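Long-range contacts in AB hydrolase-1 domain-containing protein (Streptococcus mutans, PDB 4L9A), which probably hydrolyses carboxylic esters as a member of the alpha/beta hydrolase fold family: residues 229-234 and 253-258; 116-121 and 142-147; 28-33 and 97-102. All blocks are in the same frame, centred on the assembly; numbering follows the deposited sequence.

Contact 1: residues 229-234 and 253-258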
# COMPACT_ATOMS: atom_id res chain seq x y z
N ILE A 229 -8.33 13.65 -0.30
CA ILE A 229 -9.06 12.97 -1.37
C ILE A 229 -10.25 13.80 -1.85
O ILE A 229 -11.00 14.36 -1.05
CB ILE A 229 -9.54 11.59 -0.90
CG1 ILE A 229 -10.22 10.85 -2.05
CG2 ILE A 229 -10.50 11.73 0.29
CD1 ILE A 229 -10.55 9.42 -1.70
N SER A 230 -10.40 13.89 -3.17
CA SER A 230 -11.52 14.61 -3.75
C SER A 230 -12.85 14.10 -3.21
O SER A 230 -13.02 12.91 -2.95
CB SER A 230 -11.49 14.48 -5.27
OG SER A 230 -12.70 14.95 -5.84
N GLU A 231 -13.80 15.02 -3.03
CA GLU A 231 -15.15 14.66 -2.63
C GLU A 231 -15.81 13.75 -3.66
O GLU A 231 -16.73 13.00 -3.33
CB GLU A 231 -15.99 15.93 -2.41
CG GLU A 231 -15.51 16.79 -1.24
CD GLU A 231 -15.74 16.12 0.10
OE1 GLU A 231 -16.64 15.25 0.19
OE2 GLU A 231 -15.04 16.47 1.08
N LYS A 232 -15.31 13.79 -4.89
CA LYS A 232 -15.88 13.02 -6.00
C LYS A 232 -15.48 11.55 -6.00
O LYS A 232 -16.04 10.75 -6.75
CB LYS A 232 -15.50 13.66 -7.34
CG LYS A 232 -15.82 15.15 -7.46
CD LYS A 232 -15.30 15.72 -8.78
CE LYS A 232 -15.27 17.25 -8.76
NZ LYS A 232 -14.58 17.79 -9.97
N ILE A 233 -14.50 11.19 -5.18
CA ILE A 233 -14.02 9.81 -5.15
C ILE A 233 -14.39 9.13 -3.84
O ILE A 233 -14.00 9.59 -2.78
CB ILE A 233 -12.49 9.76 -5.27
CG1 ILE A 233 -12.03 10.32 -6.62
CG2 ILE A 233 -11.98 8.34 -5.06
CD1 ILE A 233 -10.52 10.47 -6.71
N PRO A 234 -15.12 8.00 -3.93
CA PRO A 234 -15.45 7.27 -2.70
C PRO A 234 -14.21 6.66 -2.06
O PRO A 234 -13.30 6.21 -2.76
CB PRO A 234 -16.40 6.16 -3.18
CG PRO A 234 -16.47 6.26 -4.66
CD PRO A 234 -15.47 7.26 -5.14
N LEU A 253 -10.73 10.54 4.37
CA LEU A 253 -12.19 10.53 4.39
C LEU A 253 -12.78 11.79 3.78
O LEU A 253 -12.16 12.85 3.78
CB LEU A 253 -12.73 10.29 5.80
CG LEU A 253 -12.58 8.85 6.31
CD1 LEU A 253 -13.13 8.69 7.73
CD2 LEU A 253 -13.28 7.88 5.37
N ASN A 254 -13.98 11.66 3.24
CA ASN A 254 -14.70 12.77 2.66
C ASN A 254 -16.18 12.51 2.86
O ASN A 254 -16.54 11.58 3.59
CB ASN A 254 -14.37 12.93 1.16
CG ASN A 254 -14.69 11.68 0.35
OD1 ASN A 254 -15.57 10.90 0.71
ND2 ASN A 254 -13.98 11.50 -0.76
N LYS A 255 -17.02 13.29 2.20
CA LYS A 255 -18.46 13.22 2.44
C LYS A 255 -19.23 12.42 1.40
O LYS A 255 -20.45 12.44 1.39
CB LYS A 255 -19.04 14.63 2.57
CG LYS A 255 -18.69 15.27 3.90
CD LYS A 255 -18.39 16.75 3.73
CE LYS A 255 -18.10 17.40 5.07
NZ LYS A 255 -19.27 17.29 5.99
N HIS A 256 -18.51 11.69 0.54
CA HIS A 256 -19.16 10.90 -0.50
C HIS A 256 -20.16 9.94 0.13
O HIS A 256 -19.88 9.36 1.18
CB HIS A 256 -18.12 10.13 -1.31
CG HIS A 256 -18.62 9.62 -2.63
ND1 HIS A 256 -19.55 8.61 -2.74
CD2 HIS A 256 -18.31 9.98 -3.90
CE1 HIS A 256 -19.79 8.37 -4.01
NE2 HIS A 256 -19.05 9.18 -4.74
N THR A 257 -21.33 9.78 -0.49
CA THR A 257 -22.37 8.88 0.01
C THR A 257 -21.92 7.42 0.08
O THR A 257 -22.57 6.59 0.72
CB THR A 257 -23.67 8.94 -0.85
OG1 THR A 257 -23.37 8.61 -2.21
CG2 THR A 257 -24.30 10.32 -0.79
N GLN A 258 -20.82 7.10 -0.59
CA GLN A 258 -20.32 5.73 -0.60
C GLN A 258 -19.08 5.56 0.26
O GLN A 258 -18.61 4.44 0.47
CB GLN A 258 -19.99 5.29 -2.03
CG GLN A 258 -21.19 4.97 -2.90
CD GLN A 258 -20.77 4.39 -4.24
OE1 GLN A 258 -20.24 5.10 -5.09
NE2 GLN A 258 -20.96 3.09 -4.41
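A type I beta turn from S230 to I233 packs against an Asx turn begun by N254, joining the two loops that lead into neighbouring parallel strands, 235-239 and 260-263, of the alpha/beta hydrolase sheet. N254 is the linchpin, because an amide can serve both loops. Its CG lies between the backbone N and the carbonyl carbon (chi1 58°), which sends ND2 into the turn. There N254 ND2 donates to I233 O at 2.8 Å, with the acceptor almost in the amide plane, and more weakly to S230 O, since that N-H points poorly (124°). The other end, N254 OD1, accepts from H256 N and is bonded to T259. E231, with its chain bent at chi2, curls back so that the syn lone pair of OE1 takes the K255 N-H, the E231 OE1 to K255 N distance being 2.8 Å. H256 offers P234 a flat, polarisable surface: P234 CG stands 4.0 Å from the H256 ring centroid, a CH-pi contact over one face, while E231 O lies near the ring plane, 3.5 Å from H256 CD2. Rotation of the imidazole is fixed from its own loop, where Q258 N donates in the ring plane to H256 ND1 at 2.9 Å.

Contact 2: residues 116-121 and 142-147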
# COMPACT_ATOMS: atom_id res chain seq x y z
N VAL A 116 -4.30 0.47 -0.98
CA VAL A 116 -2.98 0.64 -0.39
C VAL A 116 -2.97 0.24 1.07
O VAL A 116 -4.01 0.26 1.75
CB VAL A 116 -2.48 2.10 -0.53
CG1 VAL A 116 -2.73 2.62 -1.93
CG2 VAL A 116 -3.20 3.01 0.50
N HIS A 117 -1.77 -0.10 1.54
CA HIS A 117 -1.53 -0.30 2.96
C HIS A 117 -0.58 0.77 3.46
O HIS A 117 0.38 1.12 2.77
CB HIS A 117 -0.93 -1.69 3.20
CG HIS A 117 -0.64 -1.98 4.64
ND1 HIS A 117 0.61 -2.32 5.10
CD2 HIS A 117 -1.45 -1.97 5.73
CE1 HIS A 117 0.56 -2.52 6.41
NE2 HIS A 117 -0.68 -2.31 6.81
N SER A 118 -0.87 1.34 4.62
CA SER A 118 0.11 2.13 5.34
C SER A 118 0.71 3.27 4.49
O SER A 118 -0.03 4.11 3.96
CB SER A 118 1.22 1.18 5.83
OG SER A 118 2.00 1.76 6.84
N ILE A 119 2.03 3.29 4.34
CA ILE A 119 2.71 4.43 3.74
C ILE A 119 2.31 4.66 2.27
O ILE A 119 2.48 5.77 1.73
CB ILE A 119 4.25 4.33 3.88
CG1 ILE A 119 4.90 5.71 3.90
CG2 ILE A 119 4.87 3.43 2.81
CD1 ILE A 119 4.70 6.43 5.21
N GLY A 120 1.78 3.62 1.64
CA GLY A 120 1.26 3.74 0.28
C GLY A 120 0.19 4.82 0.15
O GLY A 120 -0.12 5.27 -0.96
N GLY A 121 -0.38 5.23 1.28
CA GLY A 121 -1.39 6.29 1.27
C GLY A 121 -0.88 7.62 0.72
O GLY A 121 -1.62 8.33 0.02
N GLU A 142 -5.38 0.87 6.91
CA GLU A 142 -4.58 1.73 7.79
C GLU A 142 -3.56 2.61 7.04
O GLU A 142 -2.35 2.58 7.33
CB GLU A 142 -3.93 0.92 8.92
CG GLU A 142 -4.99 0.47 9.96
CD GLU A 142 -4.42 -0.00 11.27
OE1 GLU A 142 -3.18 -0.06 11.44
OE2 GLU A 142 -5.24 -0.34 12.16
N PRO A 143 -4.05 3.38 6.07
CA PRO A 143 -3.15 4.28 5.34
C PRO A 143 -2.54 5.29 6.31
O PRO A 143 -3.22 5.75 7.23
CB PRO A 143 -4.08 4.98 4.34
CG PRO A 143 -5.44 4.89 4.98
CD PRO A 143 -5.46 3.57 5.70
N THR A 144 -1.26 5.61 6.11
CA THR A 144 -0.54 6.47 7.03
C THR A 144 -1.07 7.91 6.96
O THR A 144 -1.07 8.52 5.89
CB THR A 144 0.98 6.44 6.72
OG1 THR A 144 1.41 5.07 6.61
CG2 THR A 144 1.76 7.12 7.85
N THR A 145 -1.54 8.43 8.10
CA THR A 145 -2.02 9.82 8.16
C THR A 145 -0.89 10.80 8.46
O THR A 145 0.13 10.44 9.07
CB THR A 145 -3.09 10.03 9.24
OG1 THR A 145 -2.55 9.66 10.52
CG2 THR A 145 -4.35 9.23 8.94
N VAL A 146 -1.08 12.05 8.06
CA VAL A 146 -0.13 13.09 8.38
C VAL A 146 -0.00 13.17 9.90
O VAL A 146 1.10 13.36 10.42
CB VAL A 146 -0.58 14.45 7.82
CG1 VAL A 146 0.28 15.56 8.38
CG2 VAL A 146 -0.54 14.44 6.29
N MSE A 147 -1.12 12.99 10.60
CA MSE A 147 -1.08 12.99 12.06
C MSE A 147 -0.13 11.93 12.62
O MSE A 147 0.79 12.25 13.37
CB MSE A 147 -2.47 12.80 12.65
CG MSE A 147 -2.51 12.99 14.16
SE MSE A 147 -3.99 12.01 14.96
CE MSE A 147 -3.13 10.26 15.09
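The backbone bends sharply at S118 (phi 55°, psi -124°), in a type II' turn from H117 to G120 between strand 111-117 and helix 120-130, and the segment 142-147 passes so close that S118 CA and P143 CA are 3.9 Å apart. This tight strand-turn-helix is consistent with the nucleophile elbow of alpha/beta hydrolases, with S118 at the nucleophile position. Two amides grip S118 O from opposite faces of its carbonyl plane: T144 N at 2.9 Å from S118 O across the contact, and G121 N from the helix. A CA-H...O contact adds to this, S118 CA lying 3.2 Å from E142 O. Among the side chains, I119 runs alongside T144, pointing the same way; its CG1 is anti to the backbone N (chi1 -152°), bringing I119 CD1 to 4.0 Å from T144 CG2. P143 fits because G121 has no side chain, so that P143 CB comes to 4.3 Å from G121 CA, while V116 CG2 lies beside P143 CB, 4.4 Å away. E142 reaches away from the turn, and its OE1 meets H268 ND1 and R243. A serine at the elbow, together with a histidine bound by a carboxylate, is consistent with a Ser-His-acid triad, in which E142, whose backbone is anchored at S118, would probably orient H268.

Contact 3: residues 28-33 and 97-102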
# COMPACT_ATOMS: atom_id res chain seq x y z
N THR A 28 11.40 3.59 -15.70
CA THR A 28 11.02 4.92 -15.20
C THR A 28 12.25 5.80 -15.01
O THR A 28 13.38 5.33 -15.12
CB THR A 28 10.28 4.87 -13.84
OG1 THR A 28 11.23 4.68 -12.77
CG2 THR A 28 9.24 3.76 -13.81
N LEU A 29 12.03 7.07 -14.69
CA LEU A 29 13.13 7.96 -14.36
C LEU A 29 13.90 7.47 -13.13
O LEU A 29 15.07 7.82 -12.97
CB LEU A 29 12.65 9.40 -14.16
CG LEU A 29 12.08 10.08 -15.40
CD1 LEU A 29 11.69 11.55 -15.14
CD2 LEU A 29 13.08 10.02 -16.52
N LEU A 30 13.25 6.67 -12.28
CA LEU A 30 13.88 6.09 -11.10
C LEU A 30 14.53 4.73 -11.38
O LEU A 30 14.96 4.02 -10.45
CB LEU A 30 12.87 5.93 -9.96
CG LEU A 30 12.27 7.23 -9.44
CD1 LEU A 30 11.22 6.94 -8.36
CD2 LEU A 30 13.40 8.12 -8.92
N GLY A 31 14.60 4.37 -12.66
CA GLY A 31 15.13 3.07 -13.03
C GLY A 31 13.98 2.07 -13.07
O GLY A 31 12.82 2.45 -12.90
N PRO A 32 14.30 0.79 -13.29
CA PRO A 32 13.23 -0.18 -13.50
C PRO A 32 12.41 -0.41 -12.25
O PRO A 32 12.93 -0.38 -11.12
CB PRO A 32 13.98 -1.46 -13.90
CG PRO A 32 15.30 -0.95 -14.49
CD PRO A 32 15.64 0.24 -13.62
N ILE A 33 11.11 -0.61 -12.45
CA ILE A 33 10.22 -0.87 -11.32
C ILE A 33 9.48 -2.17 -11.59
O ILE A 33 8.91 -2.35 -12.66
CB ILE A 33 9.23 0.29 -11.14
CG1 ILE A 33 9.98 1.58 -10.83
CG2 ILE A 33 8.21 -0.03 -10.01
CD1 ILE A 33 10.63 1.61 -9.40
N VAL A 97 5.78 9.42 -7.34
CA VAL A 97 4.48 9.60 -7.99
C VAL A 97 4.58 9.70 -9.53
O VAL A 97 3.76 9.11 -10.24
CB VAL A 97 3.72 10.83 -7.42
CG1 VAL A 97 2.49 11.16 -8.27
CG2 VAL A 97 3.29 10.56 -5.98
N ASN A 98 5.56 10.46 -10.03
CA ASN A 98 5.78 10.53 -11.48
C ASN A 98 6.13 9.16 -12.07
O ASN A 98 5.68 8.83 -13.16
CB ASN A 98 6.84 11.59 -11.85
CG ASN A 98 6.32 13.01 -11.67
OD1 ASN A 98 5.11 13.22 -11.60
ND2 ASN A 98 7.22 13.99 -11.61
N ALA A 99 6.90 8.36 -11.34
CA ALA A 99 7.24 7.03 -11.83
C ALA A 99 5.99 6.16 -11.90
O ALA A 99 5.77 5.45 -12.88
CB ALA A 99 8.28 6.38 -10.93
N ILE A 100 5.15 6.23 -10.87
CA ILE A 100 3.90 5.46 -10.88
C ILE A 100 2.99 5.87 -12.03
O ILE A 100 2.42 5.01 -12.70
CB ILE A 100 3.16 5.55 -9.53
CG1 ILE A 100 4.01 4.90 -8.43
CG2 ILE A 100 1.79 4.87 -9.61
CD1 ILE A 100 3.49 5.12 -7.00
N LEU A 101 2.86 7.17 -12.26
CA LEU A 101 2.06 7.66 -13.39
C LEU A 101 2.56 7.20 -14.77
O LEU A 101 1.78 6.98 -15.69
CB LEU A 101 1.94 9.19 -13.35
CG LEU A 101 1.14 9.72 -12.17
CD1 LEU A 101 1.35 11.23 -12.05
CD2 LEU A 101 -0.34 9.38 -12.32
N MSE A 102 3.88 7.08 -14.91
CA MSE A 102 4.46 6.52 -16.12
C MSE A 102 4.03 5.07 -16.26
O MSE A 102 3.74 4.59 -17.36
CB MSE A 102 5.97 6.55 -16.03
CG MSE A 102 6.61 7.81 -16.54
SE MSE A 102 8.45 7.33 -16.96
CE MSE A 102 8.09 5.97 -18.33
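Where T28 and L30 meet A99 and M102 no ring takes part, and the flat group that matters is the G31 carbonyl: T28 OG1 donates to G31 O at 2.7 Å, in the carbonyl plane and on a lone pair. The same T28 OG1 accepts from L30 N, making an ST turn, so both bonding roles of the hydroxyl are used inside the type I turn from T28 to G31. These bonds follow from the first torsion of T28, which puts OG1 between the backbone N and the carbonyl carbon (chi1 79°) and turns the rest of the side chain to the helix. Threonine suits the place because its polar branch ties the turn while its carbons face A99: T28 CB is 3.8 Å from A99 CB. L30 comes to the same methyl from another part of the turn, L30 CD1 lying 3.9 Å from A99 CB. Alanine is small enough for the turn to settle close to the helix backbone. One helical turn further on, the chain of M102, present as selenomethionine, runs on past CG (chi2 -158°) and brings SE to 3.9 Å from T28 CA; the bend at chi3 turns only the terminal methyl. The turn joins antiparallel strands 22-26 and 33-38 and rests on helix 93-106, where L30 also touches W96 and T28 touches I103; elsewhere on that helix, I100 packs on I75 of strand 71-75.

Overall arrangement
The contacts come in series: contact 3 closes before contact 2 opens, and contact 2 before contact 1. All are built around one mixed eight-stranded sheet. Contact 3 holds the hairpin turn of its first two strands, including the outermost strand 22-26, to helix 93-106; contact 2 lies deep in the chain, at the ends of strands 111-117 and 134-141; contact 1 joins the loops entering strands 235-239 and 260-263, the latter being the other outermost strand. Centres of contacts 1 and 2 are about 17 Å apart, those of 2 and 3 about 20 Å, and those of 1 and 3 about 28 Å. The probable catalytic elbow thus lies centrally, with the two surface contacts toward the sheet's margins.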